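Local coordinates for beta-galactosidase (Streptococcus pneumoniae, PDB 4CU9), which is a beta-galactosidase represented by its carbohydrate-binding module, which probably binds galactose-containing glycans, at residues 31-35 / 47-51; 43-48 / 85-89; 92-96 / 168-174; 132-137 / 160-164. All coordinates share one frame; numbering follows the deposited sequence.

Contact 1: residues 31-35 / 47-51; sequences SHDRV and RRWTN
Asp33 reaches from the loop 31-35 to both Arg48 and Thr50, where the chain between strands 18-21 and 49-50 of this galactose-binding-like domain folds back on the start of strand 49-50. Its CB rests beside the opposite backbone, 3.5 Å from Arg48 O. A chi1 of -56° sets CG next to its own backbone N and against Thr50, whose CB is 3.6 Å from Asp33 CG. There the two oxygens part. OD1 faces the extended Arg48 chain, 3.7 Å from Arg48 NE, but stands well out of the guanidinium plane, the two planar groups turned 58° apart. This long ion pair is therefore a matter of charge, with no N-H aimed at the oxygen. OD2 faces Thr50. The same oxygen is bonded to the side chain of Asn25 and accepts a hydrogen bond from a water that in turn accepts from Arg48 NH2, while Arg48 NH1 is given to Glu45 O.

The backbones join through Arg34 N, which donates to Arg48 O at 3.1 Å with an angle of 156°. A CA-H...O contact runs from Asp33 CA to Arg48 O, 3.2 Å. Further along, Val35 CB sits 3.7 Å from Trp49 CD1; a compact beta-branched residue fits beside CD1 of an indole whose NE1 is tied to Thr24. Ser31 OG accepts from Asp33 N in an ST turn, and Arg34 NH1 curls back to Asp33 O at 2.7 Å, so the loop braces itself. Because Asp33 is buried yet served by an amide, a water and a nearby arginine, its carboxylate is probably held in the charged form.

Contact 2: residues 43-48 / 85-89; sequences HSENRR and HFFAD
A type I turn from Ser44 to Arg47, in the loop that carries calcium ligands Asp40 and Asp42, brings Glu45 and Arg48 to Phe87, in the segment 85-89 that follows on from strand 73-86. Arg48 CD lies over the face of the Phe87 ring, 3.6 Å from its centroid, in a CH-pi contact. The guanidinium runs on over the CE2-CZ rim, its plane 4° from that of the ring, with Arg48 NE 3.4 Å from Phe87 CE2. Its rotation is fixed by NH1, which donates to Glu45 O at 3.0 Å with that oxygen in the guanidinium plane. Arginine suits the place because its flat end can lie along a ring while its N-H groups point outward to polar partners. Glu45 CB adds an apolar touch, 3.9 Å from Phe87 CE1. Asp89 OD2 makes a long ion pair with Arg48 NH2, at 4.0 Å and well out of the guanidinium plane, so a matter of charge alone; its OD1 is taken by Thr92 and Gly91.

At the other end, His43 and His85 meet rim to rim. His85 pairs through its backbone with Ile177 and Glu178, also calcium ligands. A calcium-bearing loop folded onto a beta-sandwich edge is familiar from galactose-binding-like carbohydrate modules.

Contact 3: residues 92-96 / 168-174; sequences TDAPS and KADKSGV
Asp93 runs alongside Val174 in parallel, their CA atoms 5.1 Å apart, in a short pairing where Asp93 N gives a weak bond to Gly173 O and Val174 CA makes a CA-H...O contact with Asp93 O at 3.2 Å. The type I turn from Lys168 to Lys171 sends two lysines over the strand 92-93. Lys168 is stretched out beyond CG; its CE passes 3.5 Å from Ala94 O before NZ reaches Asp93 OD2 at 2.8 Å, meeting the carboxylate from above its plane. In this galactose-binding-like beta-sandwich, strand 92-93 with 173-182 is the one parallel pairing among otherwise antiparallel neighbours; Asp93 also pairs with Ala175, and the salt bridge ties the Lys168 turn to strand 92-93. The other oxygen, Asp93 OD1, accepts at a bent angle from the N of the next residue, Ala94. Chi1 sets Lys171 CG beside Asp93 CB, 3.9 Å away; the bend at chi2 (-79°) then turns CD and NZ over Thr92 O, to which NZ donates at 3.2 Å from above the carbonyl plane. A water accepts from Lys168 N and sits within bonding distance of Ala94 O and Gly173 O. Inward, Pro95 CD packs on Val174 CG1 at 4.0 Å, two compact apolar residues that both also touch Met165.

Contact 4: residues 132-137 / 160-164; sequences WEAVPY and AMRWR. Unlike the reference sequence in segment 160-164: Ala160 (reference Val). With EDO (1,2-ethanediol), chain D.
Arg162 lies flat on Trp132, its guanidinium plane only 2° from that of the indole. CZ sits 3.4 Å from the centroid of the Trp132 five-membered ring, a cation-pi contact, and CD covers the six-membered ring in a CH-pi contact, so the arginine spans both rings. The extended chain, straight from CG to NE, makes this span possible. Trp132 NE1 and Arg162 NH1 are close, but both are donors and do not bond: NE1 is given to Phe126 O, while NH1 goes to O1 of an ethanediol, probably taken up from the crystallisation liquor, at 3.0 Å. Arg162 NH2 gives a nearly straight bond of 2.8 Å to O2 of the same diol. Beside the stack, Trp132 CH2 reaches Ala160 CB at 4.2 Å; this alanine differs from the valine of the reference sequence. At the other end Trp163 presents its edge to the face of Tyr137 in a T-shaped pair, planes at 85°, with Trp163 CZ3 3.6 Å from Tyr137 CE2.

In the next shell, Glu101 binds Arg162 NE and so holds the guanidinium over the indole, and Tyr117 OH also bonds the diol. Phe126 and Tyr103 turn rings against Trp132, while Leu98 O fixes Tyr137 OH. The Arg162-Trp132 stack lies on the diol-binding face of strand 160-164; on the other, Tyr137 and Trp163, with Leu84, Val151 and Phe181, belong to the core of a galactose-binding-like beta-sandwich.

Contact 4 is the buried one, made of rings and a stacked arginine; contact 2 is a surface patch, and contacts 1 and 3 are partly buried. Contacts 1 and 2 share Arg48, which serves a carboxylate in the first and a phenyl face in the second, near the calcium ion. Contacts 1 and 3 meet where Asn51 reaches Val174 N, since strands 49-50 and 173-182 are neighbours. Contact 3 also adjoins contact 2 through Phe86 and Pro95. Charge pairs and waters mark contacts 1 and 3, while contact 2 rests on Arg48 over Phe87; inside, a T-shaped ring pair and an arginine-tryptophan stack take over. Contact 4 lies across the chain's centre from contacts 1 and 2.

Contact 1: residues 31-35 / 47-51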
# COMPACT_ATOMS: atom_id res chain seq x y z
N SER A 31 -12.44 -6.99 13.72
CA SER A 31 -11.56 -5.94 13.18
C SER A 31 -12.30 -5.00 12.26
O SER A 31 -13.12 -5.43 11.51
CB SER A 31 -10.39 -6.50 12.40
OG SER A 31 -9.59 -5.38 12.00
N HIS A 32 -11.97 -3.72 12.33
CA HIS A 32 -12.46 -2.71 11.41
C HIS A 32 -11.43 -2.19 10.40
O HIS A 32 -11.71 -1.24 9.69
CB HIS A 32 -12.99 -1.54 12.24
CG HIS A 32 -14.07 -1.95 13.18
ND1 HIS A 32 -15.32 -2.33 12.74
CD2 HIS A 32 -14.08 -2.10 14.53
CE1 HIS A 32 -16.06 -2.68 13.78
NE2 HIS A 32 -15.33 -2.55 14.87
N ASP A 33 -10.26 -2.81 10.30
CA ASP A 33 -9.25 -2.34 9.33
C ASP A 33 -9.63 -2.86 7.95
O ASP A 33 -10.10 -3.99 7.82
CB ASP A 33 -7.86 -2.84 9.69
CG ASP A 33 -7.43 -2.45 11.09
OD1 ASP A 33 -7.89 -1.41 11.63
OD2 ASP A 33 -6.54 -3.15 11.60
N ARG A 34 -9.44 -2.03 6.93
CA ARG A 34 -9.80 -2.39 5.57
C ARG A 34 -8.81 -1.75 4.61
O ARG A 34 -8.46 -0.57 4.76
CB ARG A 34 -11.21 -1.87 5.19
CG ARG A 34 -12.38 -2.39 6.02
CD ARG A 34 -12.57 -3.90 5.87
NE ARG A 34 -13.70 -4.41 6.69
CZ ARG A 34 -13.61 -4.95 7.91
NH1 ARG A 34 -12.43 -5.14 8.53
NH2 ARG A 34 -14.73 -5.36 8.51
N VAL A 35 -8.37 -2.51 3.62
CA VAL A 35 -7.42 -1.98 2.64
C VAL A 35 -8.10 -0.91 1.77
O VAL A 35 -7.46 0.01 1.27
CB VAL A 35 -6.83 -3.08 1.77
CG1 VAL A 35 -7.86 -3.59 0.75
CG2 VAL A 35 -5.59 -2.60 1.07
N ARG A 47 -10.60 4.93 10.27
CA ARG A 47 -10.70 4.17 9.03
C ARG A 47 -9.30 3.95 8.48
O ARG A 47 -8.79 4.74 7.69
CB ARG A 47 -11.56 4.92 8.02
CG ARG A 47 -13.03 5.05 8.42
CD ARG A 47 -13.76 6.03 7.51
NE ARG A 47 -13.72 5.65 6.08
CZ ARG A 47 -14.63 4.88 5.47
NH1 ARG A 47 -15.66 4.37 6.14
NH2 ARG A 47 -14.52 4.61 4.17
N ARG A 48 -8.67 2.88 8.91
CA ARG A 48 -7.29 2.63 8.49
C ARG A 48 -7.12 1.21 7.94
O ARG A 48 -7.94 0.33 8.18
CB ARG A 48 -6.35 2.85 9.66
CG ARG A 48 -6.67 1.95 10.83
CD ARG A 48 -6.25 2.55 12.12
NE ARG A 48 -6.56 1.62 13.21
CZ ARG A 48 -7.40 1.86 14.21
NH1 ARG A 48 -8.02 3.01 14.34
NH2 ARG A 48 -7.59 0.93 15.12
N TRP A 49 -6.09 1.06 7.13
CA TRP A 49 -5.57 -0.23 6.78
C TRP A 49 -4.45 -0.55 7.76
O TRP A 49 -3.62 0.30 8.09
CB TRP A 49 -5.04 -0.24 5.35
CG TRP A 49 -4.22 -1.46 5.09
CD1 TRP A 49 -4.68 -2.69 4.76
CD2 TRP A 49 -2.82 -1.57 5.22
NE1 TRP A 49 -3.63 -3.57 4.63
CE2 TRP A 49 -2.47 -2.90 4.92
CE3 TRP A 49 -1.80 -0.65 5.52
CZ2 TRP A 49 -1.16 -3.34 4.93
CZ3 TRP A 49 -0.51 -1.09 5.53
CH2 TRP A 49 -0.19 -2.43 5.26
N THR A 50 -4.37 -1.81 8.15
CA THR A 50 -3.30 -2.28 8.96
C THR A 50 -3.08 -3.75 8.62
O THR A 50 -3.98 -4.42 8.08
CB THR A 50 -3.88 -2.16 10.38
OG1 THR A 50 -3.63 -0.87 10.98
CG2 THR A 50 -3.66 -3.28 11.19
N ASN A 51 -1.89 -4.25 8.93
CA ASN A 51 -1.64 -5.72 8.86
C ASN A 51 -1.33 -6.25 10.24
O ASN A 51 -0.62 -7.24 10.39
CB ASN A 51 -0.47 -6.03 7.93
CG ASN A 51 0.86 -5.61 8.52
OD1 ASN A 51 0.95 -4.58 9.20
ND2 ASN A 51 1.90 -6.41 8.28
O HOH W 1 -9.91 1.08 10.69
O HOH W 2 -5.76 -1.57 14.05

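Contact 2: residues 43-48 / 85-89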
# COMPACT_ATOMS: atom_id res chain seq x y z
N HIS A 43 -9.55 10.84 5.70
CA HIS A 43 -8.38 10.86 6.57
C HIS A 43 -8.76 10.68 8.04
O HIS A 43 -8.04 11.12 8.90
CB HIS A 43 -7.55 12.12 6.32
CG HIS A 43 -6.92 12.15 4.96
ND1 HIS A 43 -5.61 11.78 4.72
CD2 HIS A 43 -7.43 12.48 3.75
CE1 HIS A 43 -5.34 11.89 3.43
NE2 HIS A 43 -6.43 12.30 2.81
N SER A 44 -9.85 9.97 8.32
CA SER A 44 -10.23 9.65 9.69
C SER A 44 -9.29 8.59 10.25
O SER A 44 -9.05 7.56 9.61
CB SER A 44 -11.67 9.09 9.74
OG SER A 44 -12.58 9.92 9.03
N GLU A 45 -8.82 8.81 11.47
CA GLU A 45 -7.97 7.85 12.18
C GLU A 45 -8.64 6.51 12.42
O GLU A 45 -7.96 5.49 12.57
CB GLU A 45 -7.46 8.44 13.51
CG GLU A 45 -6.66 9.71 13.29
CD GLU A 45 -5.90 10.20 14.50
OE1 GLU A 45 -6.05 9.64 15.61
OE2 GLU A 45 -5.14 11.18 14.33
N ASN A 46 -9.97 6.51 12.42
CA ASN A 46 -10.73 5.29 12.68
C ASN A 46 -11.05 4.47 11.43
O ASN A 46 -11.70 3.43 11.54
CB ASN A 46 -12.01 5.64 13.43
CG ASN A 46 -11.73 6.05 14.87
OD1 ASN A 46 -12.12 7.12 15.32
ND2 ASN A 46 -11.02 5.18 15.59
N ARG A 47 -10.60 4.93 10.27
CA ARG A 47 -10.70 4.17 9.03
C ARG A 47 -9.30 3.95 8.48
O ARG A 47 -8.79 4.74 7.69
CB ARG A 47 -11.56 4.92 8.02
CG ARG A 47 -13.03 5.05 8.42
CD ARG A 47 -13.76 6.03 7.51
NE ARG A 47 -13.72 5.65 6.08
CZ ARG A 47 -14.63 4.88 5.47
NH1 ARG A 47 -15.66 4.37 6.14
NH2 ARG A 47 -14.52 4.61 4.17
N ARG A 48 -8.67 2.88 8.91
CA ARG A 48 -7.29 2.63 8.49
C ARG A 48 -7.12 1.21 7.94
O ARG A 48 -7.94 0.33 8.18
CB ARG A 48 -6.35 2.85 9.66
CG ARG A 48 -6.67 1.95 10.83
CD ARG A 48 -6.25 2.55 12.12
NE ARG A 48 -6.56 1.62 13.21
CZ ARG A 48 -7.40 1.86 14.21
NH1 ARG A 48 -8.02 3.01 14.34
NH2 ARG A 48 -7.59 0.93 15.12
N HIS A 85 -0.18 8.71 4.37
CA HIS A 85 -0.67 9.11 5.70
C HIS A 85 -0.64 7.88 6.62
O HIS A 85 -1.47 6.97 6.45
CB HIS A 85 -2.11 9.61 5.60
CG HIS A 85 -2.59 10.39 6.78
ND1 HIS A 85 -1.91 10.46 7.97
CD2 HIS A 85 -3.70 11.16 6.93
CE1 HIS A 85 -2.58 11.25 8.81
NE2 HIS A 85 -3.66 11.69 8.20
N PHE A 86 0.29 7.86 7.55
CA PHE A 86 0.43 6.75 8.47
C PHE A 86 -0.32 6.99 9.76
O PHE A 86 -0.57 8.14 10.15
CB PHE A 86 1.92 6.49 8.77
CG PHE A 86 2.68 6.03 7.57
CD1 PHE A 86 2.53 4.73 7.11
CD2 PHE A 86 3.57 6.85 6.91
CE1 PHE A 86 3.21 4.28 6.01
CE2 PHE A 86 4.27 6.41 5.84
CZ PHE A 86 4.11 5.12 5.40
N PHE A 87 -0.60 5.88 10.45
CA PHE A 87 -1.31 5.91 11.72
C PHE A 87 -0.47 5.15 12.71
O PHE A 87 0.33 4.31 12.32
CB PHE A 87 -2.65 5.22 11.57
CG PHE A 87 -3.38 4.97 12.88
CD1 PHE A 87 -4.15 5.95 13.45
CD2 PHE A 87 -3.33 3.72 13.50
CE1 PHE A 87 -4.85 5.73 14.63
CE2 PHE A 87 -4.04 3.47 14.65
CZ PHE A 87 -4.80 4.48 15.23
N ALA A 88 -0.65 5.46 13.99
CA ALA A 88 -0.02 4.66 15.05
C ALA A 88 -0.93 4.52 16.24
O ALA A 88 -1.71 5.41 16.54
CB ALA A 88 1.29 5.31 15.47
N ASP A 89 -0.76 3.40 16.93
CA ASP A 89 -1.42 3.12 18.20
C ASP A 89 -0.56 2.07 18.90
O ASP A 89 0.63 1.93 18.57
CB ASP A 89 -2.88 2.69 17.98
CG ASP A 89 -3.03 1.36 17.29
OD1 ASP A 89 -2.01 0.73 16.91
OD2 ASP A 89 -4.20 0.92 17.15

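Contact 3: residues 92-96 / 168-174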
# COMPACT_ATOMS: atom_id res chain seq x y z
N THR A 92 0.55 -0.65 16.14
CA THR A 92 0.91 -0.26 14.79
C THR A 92 1.63 1.07 14.72
O THR A 92 1.61 1.86 15.69
CB THR A 92 -0.31 -0.22 13.87
OG1 THR A 92 -1.23 0.78 14.30
CG2 THR A 92 -0.98 -1.60 13.80
N ASP A 93 2.28 1.32 13.57
CA ASP A 93 2.99 2.54 13.33
C ASP A 93 3.30 2.70 11.86
O ASP A 93 3.05 1.78 11.05
CB ASP A 93 4.30 2.56 14.14
CG ASP A 93 4.87 3.98 14.40
OD1 ASP A 93 4.39 5.00 13.87
OD2 ASP A 93 5.81 4.07 15.17
N ALA A 94 3.88 3.86 11.54
CA ALA A 94 4.63 4.04 10.31
C ALA A 94 5.73 2.97 10.26
O ALA A 94 6.11 2.42 11.29
CB ALA A 94 5.27 5.43 10.25
N PRO A 95 6.24 2.66 9.06
CA PRO A 95 7.24 1.62 8.95
C PRO A 95 8.65 2.16 9.24
O PRO A 95 8.86 3.39 9.21
CB PRO A 95 7.15 1.21 7.48
CG PRO A 95 6.66 2.46 6.77
CD PRO A 95 5.76 3.12 7.74
N SER A 96 9.58 1.25 9.50
CA SER A 96 10.99 1.57 9.73
C SER A 96 11.70 1.72 8.42
O SER A 96 12.68 2.43 8.31
CB SER A 96 11.66 0.45 10.54
OG SER A 96 11.33 -0.84 10.02
N LYS A 168 8.19 -1.60 12.29
CA LYS A 168 9.18 -1.41 13.35
C LYS A 168 9.29 -2.63 14.26
O LYS A 168 8.30 -3.33 14.52
CB LYS A 168 8.88 -0.16 14.19
CG LYS A 168 8.86 1.11 13.39
CD LYS A 168 8.54 2.33 14.24
CE LYS A 168 8.65 3.60 13.40
NZ LYS A 168 8.29 4.82 14.15
N ALA A 169 10.49 -2.84 14.80
CA ALA A 169 10.76 -4.01 15.66
C ALA A 169 9.90 -4.03 16.93
O ALA A 169 9.56 -5.09 17.42
CB ALA A 169 12.24 -4.09 16.00
N ASP A 170 9.53 -2.87 17.45
CA ASP A 170 8.70 -2.81 18.65
C ASP A 170 7.19 -2.66 18.33
O ASP A 170 6.41 -2.27 19.19
CB ASP A 170 9.21 -1.71 19.62
CG ASP A 170 9.49 -0.35 18.93
OD1 ASP A 170 9.20 -0.16 17.72
OD2 ASP A 170 10.01 0.57 19.64
N LYS A 171 6.79 -2.98 17.09
CA LYS A 171 5.40 -2.92 16.68
C LYS A 171 4.97 -4.23 16.01
O LYS A 171 5.81 -5.01 15.56
CB LYS A 171 5.23 -1.75 15.70
CG LYS A 171 5.50 -0.39 16.33
CD LYS A 171 4.31 0.05 17.13
CE LYS A 171 4.57 1.30 17.94
NZ LYS A 171 3.25 1.79 18.45
N SER A 172 3.66 -4.44 15.89
CA SER A 172 3.10 -5.67 15.32
C SER A 172 2.53 -5.47 13.91
O SER A 172 1.95 -6.40 13.33
CB SER A 172 2.01 -6.21 16.24
OG SER A 172 2.57 -6.72 17.44
N GLY A 173 2.69 -4.26 13.36
CA GLY A 173 2.27 -4.02 12.01
C GLY A 173 2.47 -2.58 11.59
O GLY A 173 2.95 -1.72 12.36
N VAL A 174 2.13 -2.34 10.34
CA VAL A 174 2.10 -0.99 9.75
C VAL A 174 0.66 -0.56 9.66
O VAL A 174 -0.25 -1.39 9.42
CB VAL A 174 2.78 -0.97 8.35
CG1 VAL A 174 2.77 0.44 7.70
CG2 VAL A 174 4.20 -1.49 8.45
O HOH W 3 5.54 -0.32 12.27

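Contact 4: residues 132-137 / 160-164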
# COMPACT_ATOMS: atom_id res chain seq x y z
N TRP A 132 8.33 -6.43 -9.49
CA TRP A 132 8.27 -5.10 -8.89
C TRP A 132 9.69 -4.50 -9.02
O TRP A 132 10.68 -5.16 -8.67
CB TRP A 132 7.85 -5.17 -7.43
CG TRP A 132 6.43 -5.68 -7.26
CD1 TRP A 132 6.07 -6.94 -6.97
CD2 TRP A 132 5.23 -4.94 -7.38
NE1 TRP A 132 4.69 -7.06 -6.88
CE2 TRP A 132 4.15 -5.84 -7.16
CE3 TRP A 132 4.94 -3.60 -7.66
CZ2 TRP A 132 2.84 -5.42 -7.19
CZ3 TRP A 132 3.65 -3.21 -7.71
CH2 TRP A 132 2.61 -4.09 -7.48
N GLU A 133 9.73 -3.26 -9.48
CA GLU A 133 10.99 -2.51 -9.65
C GLU A 133 11.01 -1.28 -8.73
O GLU A 133 10.08 -0.46 -8.75
CB GLU A 133 11.12 -2.10 -11.13
CG GLU A 133 12.31 -1.22 -11.48
CD GLU A 133 13.60 -1.97 -11.68
OE1 GLU A 133 13.70 -3.15 -11.26
OE2 GLU A 133 14.53 -1.35 -12.26
N ALA A 134 12.10 -1.16 -7.97
CA ALA A 134 12.30 -0.04 -7.06
C ALA A 134 12.38 1.31 -7.78
O ALA A 134 12.97 1.43 -8.88
CB ALA A 134 13.56 -0.23 -6.21
N VAL A 135 11.79 2.31 -7.15
CA VAL A 135 11.76 3.67 -7.71
C VAL A 135 12.40 4.60 -6.66
O VAL A 135 11.90 4.71 -5.54
CB VAL A 135 10.31 4.08 -8.09
CG1 VAL A 135 10.21 5.54 -8.49
CG2 VAL A 135 9.77 3.19 -9.21
N PRO A 136 13.54 5.26 -7.00
CA PRO A 136 14.10 6.17 -6.01
C PRO A 136 13.16 7.36 -5.80
O PRO A 136 12.50 7.81 -6.73
CB PRO A 136 15.45 6.62 -6.64
CG PRO A 136 15.71 5.68 -7.75
CD PRO A 136 14.37 5.22 -8.23
N TYR A 137 13.09 7.88 -4.58
CA TYR A 137 12.11 8.93 -4.28
C TYR A 137 12.70 9.91 -3.25
O TYR A 137 13.72 9.62 -2.59
CB TYR A 137 10.78 8.26 -3.79
CG TYR A 137 10.88 7.61 -2.44
CD1 TYR A 137 10.68 8.34 -1.29
CD2 TYR A 137 11.24 6.28 -2.31
CE1 TYR A 137 10.79 7.76 -0.04
CE2 TYR A 137 11.37 5.69 -1.07
CZ TYR A 137 11.15 6.43 0.06
OH TYR A 137 11.28 5.85 1.29
N ALA A 160 0.19 -0.38 -11.73
CA ALA A 160 0.10 -0.56 -10.27
C ALA A 160 1.38 -0.04 -9.64
O ALA A 160 2.46 -0.22 -10.22
CB ALA A 160 -0.10 -2.02 -9.89
N MET A 161 1.24 0.59 -8.48
CA MET A 161 2.38 1.07 -7.68
C MET A 161 2.17 0.52 -6.29
O MET A 161 1.04 0.24 -5.91
CB MET A 161 2.42 2.59 -7.63
CG MET A 161 2.63 3.23 -9.00
SD MET A 161 4.27 3.10 -9.71
CE MET A 161 5.27 3.94 -8.52
N ARG A 162 3.26 0.29 -5.57
CA ARG A 162 3.18 -0.10 -4.18
C ARG A 162 4.33 0.46 -3.36
O ARG A 162 5.37 0.89 -3.88
CB ARG A 162 3.11 -1.64 -4.03
CG ARG A 162 4.43 -2.35 -4.19
CD ARG A 162 4.29 -3.83 -4.09
NE ARG A 162 5.58 -4.46 -4.02
CZ ARG A 162 5.78 -5.74 -3.78
NH1 ARG A 162 4.74 -6.56 -3.59
NH2 ARG A 162 7.03 -6.20 -3.75
N TRP A 163 4.12 0.38 -2.06
CA TRP A 163 5.17 0.62 -1.09
C TRP A 163 5.44 -0.70 -0.40
O TRP A 163 4.49 -1.34 0.18
CB TRP A 163 4.75 1.69 -0.07
CG TRP A 163 4.64 3.05 -0.62
CD1 TRP A 163 3.54 3.62 -1.12
CD2 TRP A 163 5.71 3.97 -0.81
NE1 TRP A 163 3.83 4.88 -1.58
CE2 TRP A 163 5.16 5.12 -1.41
CE3 TRP A 163 7.06 3.95 -0.53
CZ2 TRP A 163 5.92 6.25 -1.68
CZ3 TRP A 163 7.83 5.10 -0.82
CH2 TRP A 163 7.24 6.22 -1.38
N ARG A 164 6.68 -1.15 -0.50
CA ARG A 164 7.16 -2.36 0.19
C ARG A 164 7.79 -1.90 1.49
O ARG A 164 8.80 -1.20 1.50
CB ARG A 164 8.11 -3.17 -0.68
CG ARG A 164 8.67 -4.43 0.01
CD ARG A 164 9.29 -5.35 -1.01
NE ARG A 164 10.41 -4.75 -1.72
CZ ARG A 164 11.63 -4.55 -1.21
NH1 ARG A 164 11.94 -4.94 0.02
NH2 ARG A 164 12.56 -3.99 -1.96
C1 EDO D . 5.40 -10.00 -2.17
O1 EDO D . 4.56 -8.89 -1.78
C2 EDO D . 6.22 -9.78 -3.45
O2 EDO D . 7.35 -8.95 -3.18